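Cytochrome c' (Rubrivivax gelatinosus, PDB 2J8W) is a high-spin c-type heme protein with no sixth iron ligand, linked to electron transfer, although its exact function is not known. Local coordinates at residues E10-A15 against L56-P61. Numbering follows the deposited sequence.
Sequences EYRQSA and LTAFGP. With HEC (heme c), chain C.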
loop_
_atom_site.group_PDB
_atom_site.type_symbol
_atom_site.label_atom_id
_atom_site.label_comp_id
_atom_site.label_asym_id
_atom_site.label_seq_id
_atom_site.Cartn_x
_atom_site.Cartn_y
_atom_site.Cartn_z
ATOM N N GLU A 10 5.494 -10.827 -1.931
ATOM C CA GLU A 10 4.225 -10.449 -1.315
ATOM C C GLU A 10 4.097 -8.927 -1.278
ATOM O O GLU A 10 3.001 -8.376 -1.403
ATOM C CB GLU A 10 4.129 -11.015 0.090
ATOM C CG GLU A 10 3.969 -12.526 0.203
ATOM C CD GLU A 10 3.721 -12.915 1.665
ATOM O OE1 GLU A 10 2.581 -12.756 2.115
ATOM O OE2 GLU A 10 4.641 -13.300 2.394
ATOM N N TYR A 11 5.212 -8.222 -1.063
ATOM C CA TYR A 11 5.203 -6.746 -1.022
ATOM C C TYR A 11 4.798 -6.183 -2.355
ATOM O O TYR A 11 3.917 -5.323 -2.426
ATOM C CB TYR A 11 6.601 -6.282 -0.666
ATOM C CG TYR A 11 6.780 -4.781 -0.606
ATOM C CD1 TYR A 11 6.696 -4.100 0.606
ATOM C CD2 TYR A 11 7.099 -4.057 -1.738
ATOM C CE1 TYR A 11 6.908 -2.706 0.681
ATOM C CE2 TYR A 11 7.315 -2.675 -1.677
ATOM C CZ TYR A 11 7.193 -2.014 -0.488
ATOM O OH TYR A 11 7.405 -0.660 -0.455
ATOM N N ARG A 12 5.413 -6.633 -3.453
ATOM C CA ARG A 12 5.077 -6.028 -4.734
ATOM C C ARG A 12 3.640 -6.372 -5.129
ATOM O O ARG A 12 2.913 -5.515 -5.653
ATOM C CB ARG A 12 6.088 -6.447 -5.803
ATOM C CG ARG A 12 6.074 -7.913 -6.259
ATOM C CD ARG A 12 7.460 -8.330 -6.696
ATOM N NE ARG A 12 7.420 -9.645 -7.357
ATOM C CZ ARG A 12 8.502 -10.388 -7.557
ATOM N NH1 ARG A 12 9.667 -9.958 -7.119
ATOM N NH2 ARG A 12 8.452 -11.549 -8.216
ATOM N N GLN A 13 3.206 -7.604 -4.877
ATOM C CA GLN A 13 1.819 -7.939 -5.136
ATOM C C GLN A 13 0.874 -7.051 -4.367
ATOM O O GLN A 13 -0.132 -6.588 -4.915
ATOM C CB GLN A 13 1.568 -9.414 -4.781
ATOM C CG GLN A 13 2.241 -10.404 -5.744
ATOM C CD GLN A 13 2.205 -11.840 -5.275
ATOM O OE1 GLN A 13 1.910 -12.120 -4.103
ATOM N NE2 GLN A 13 2.490 -12.758 -6.191
ATOM N N SER A 14 1.150 -6.871 -3.090
ATOM C CA SER A 14 0.323 -6.026 -2.234
ATOM C C SER A 14 0.271 -4.600 -2.768
ATOM O O SER A 14 -0.801 -3.994 -2.816
ATOM C CB SER A 14 0.901 -6.056 -0.826
ATOM O OG SER A 14 0.745 -7.332 -0.219
ATOM N N ALA A 15 1.413 -4.023 -3.135
ATOM C CA ALA A 15 1.395 -2.685 -3.683
ATOM C C ALA A 15 0.581 -2.604 -4.954
ATOM O O ALA A 15 -0.197 -1.659 -5.129
ATOM C CB ALA A 15 2.802 -2.166 -3.875
ATOM N N LEU A 56 8.080 -1.647 -7.817
ATOM C CA LEU A 56 9.162 -1.899 -8.763
ATOM C C LEU A 56 10.513 -1.888 -8.055
ATOM O O LEU A 56 11.492 -2.262 -8.668
ATOM C CB LEU A 56 9.011 -0.986 -10.003
ATOM C CG LEU A 56 7.687 -1.224 -10.763
ATOM C CD1 LEU A 56 7.217 -0.115 -11.671
ATOM C CD2 LEU A 56 7.768 -2.533 -11.594
ATOM N N THR A 57 10.540 -1.582 -6.761
ATOM C CA THR A 57 11.700 -1.704 -5.899
ATOM C C THR A 57 11.887 -3.101 -5.339
ATOM O O THR A 57 12.864 -3.382 -4.661
ATOM C CB THR A 57 11.640 -0.725 -4.682
ATOM O OG1 THR A 57 10.648 -1.145 -3.735
ATOM C CG2 THR A 57 11.402 0.752 -5.095
ATOM N N ALA A 58 10.959 -3.993 -5.642
ATOM C CA ALA A 58 10.847 -5.330 -4.992
ATOM C C ALA A 58 10.983 -6.483 -6.017
ATOM O O ALA A 58 10.446 -7.562 -5.828
ATOM C CB ALA A 58 9.561 -5.414 -4.199
ATOM N N PHE A 59 11.725 -6.228 -7.093
ATOM C CA PHE A 59 12.060 -7.233 -8.117
ATOM C C PHE A 59 13.589 -7.432 -8.172
ATOM O O PHE A 59 14.171 -7.577 -9.248
ATOM C CB PHE A 59 11.527 -6.870 -9.507
ATOM C CG PHE A 59 10.034 -6.930 -9.657
ATOM C CD1 PHE A 59 9.418 -8.072 -10.137
ATOM C CD2 PHE A 59 9.248 -5.822 -9.372
ATOM C CE1 PHE A 59 8.048 -8.107 -10.319
ATOM C CE2 PHE A 59 7.895 -5.847 -9.560
ATOM C CZ PHE A 59 7.278 -6.975 -10.002
ATOM N N GLY A 60 14.215 -7.444 -7.009
ATOM C CA GLY A 60 15.637 -7.654 -6.913
ATOM C C GLY A 60 16.071 -9.049 -7.282
ATOM O O GLY A 60 15.263 -9.940 -7.576
ATOM N N PRO A 61 17.401 -9.271 -7.268
ATOM C CA PRO A 61 17.946 -10.590 -7.569
ATOM C C PRO A 61 17.317 -11.675 -6.677
ATOM O O PRO A 61 17.165 -11.451 -5.482
ATOM C CB PRO A 61 19.443 -10.414 -7.286
ATOM C CG PRO A 61 19.678 -9.013 -7.183
ATOM C CD PRO A 61 18.451 -8.278 -6.965
HETATM FE FE HEC C . 1.066 -4.763 -12.498
HETATM C CHA HEC C . 0.954 -7.731 -10.775
HETATM C CHB HEC C . -2.022 -3.992 -11.378
HETATM C CHC HEC C . 1.484 -1.505 -13.526
HETATM C CHD HEC C . 4.249 -5.470 -13.518
HETATM N NA HEC C . -0.250 -5.678 -11.288
HETATM C C1A HEC C . -0.165 -6.932 -10.708
HETATM C C2A HEC C . -1.391 -7.255 -10.028
HETATM C C3A HEC C . -2.224 -6.212 -10.197
HETATM C C4A HEC C . -1.512 -5.211 -10.971
HETATM C CMA HEC C . -3.637 -6.017 -9.644
HETATM C CAA HEC C . -1.674 -8.554 -9.280
HETATM C CBA HEC C . -1.223 -8.483 -7.842
HETATM C CGA HEC C . -1.697 -9.784 -7.122
HETATM O O1A HEC C . -2.527 -10.586 -7.653
HETATM O O2A HEC C . -1.269 -10.125 -5.975
HETATM N NB HEC C . -0.034 -3.024 -12.418
HETATM C C1B HEC C . -1.339 -3.008 -12.044
HETATM C C2B HEC C . -1.890 -1.719 -12.383
HETATM C C3B HEC C . -0.914 -1.011 -12.966
HETATM C C4B HEC C . 0.279 -1.824 -12.993
HETATM C CMB HEC C . -3.341 -1.262 -12.162
HETATM C CAB HEC C . -0.965 0.415 -13.488
HETATM C CBB HEC C . -1.603 1.433 -12.717
HETATM N NC HEC C . 2.546 -3.711 -13.286
HETATM C C1C HEC C . 2.530 -2.387 -13.702
HETATM C C2C HEC C . 3.737 -2.034 -14.408
HETATM C C3C HEC C . 4.525 -3.138 -14.398
HETATM C C4C HEC C . 3.785 -4.206 -13.733
HETATM C CMC HEC C . 4.035 -0.649 -14.983
HETATM C CAC HEC C . 5.955 -3.316 -15.001
HETATM C CBC HEC C . 6.767 -2.214 -15.210
HETATM N ND HEC C . 2.376 -6.316 -12.189
HETATM C C1D HEC C . 3.637 -6.424 -12.780
HETATM C C2D HEC C . 4.202 -7.717 -12.466
HETATM C C3D HEC C . 3.221 -8.388 -11.630
HETATM C C4D HEC C . 2.098 -7.472 -11.480
HETATM C CMD HEC C . 5.544 -8.253 -12.920
HETATM C CAD HEC C . 3.346 -9.734 -10.976
HETATM C CBD HEC C . 3.907 -9.543 -9.556
HETATM C CGD HEC C . 4.119 -10.901 -8.902
HETATM O O1D HEC C . 5.206 -11.095 -8.310
HETATM O O2D HEC C . 3.178 -11.773 -8.922
HETATM O O HOH W 1 10.073 -0.240 -1.007
#
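The guanidinium of R12 bonds through NH1 to the backbone O of A58 at 2.8 Å, nearly straight at 161°, with the oxygen using an in-plane lone pair and lying in the guanidinium plane. From the same group, NE donates to heme propionate O1D at 2.8 Å, while NH2 gives that oxygen a weak second bond and also binds T63 O and T69 OG1. One face of this flat group lies on the F59 ring, planes 10° apart, and CD sits over the ring's centre, 3.6 Å from the centroid, as a CH-pi contact. Without the guanidinium, as with an alanine here, O1D would probably lose its bonds from NE and NH2, A58 O its NH1 donor and F59 its stacking partner. Next to R12 on the helix, Y11 CD2 meets A58 CB at 3.7 Å; the Y11 hydroxyl bonds to H22 of the second subunit and shares a water with T57 OG1, itself hydrogen-bonded to L54 O. Q13 NE2 holds the other propionate oxygen, O2D, at 3.0 Å. Helix 5-30 and the loop before helix 74-77 thus meet largely through R12, a heme-binding residue like Q13, in the heme c pocket that F59 also lines; its positive charge probably balances the propionate's negative one.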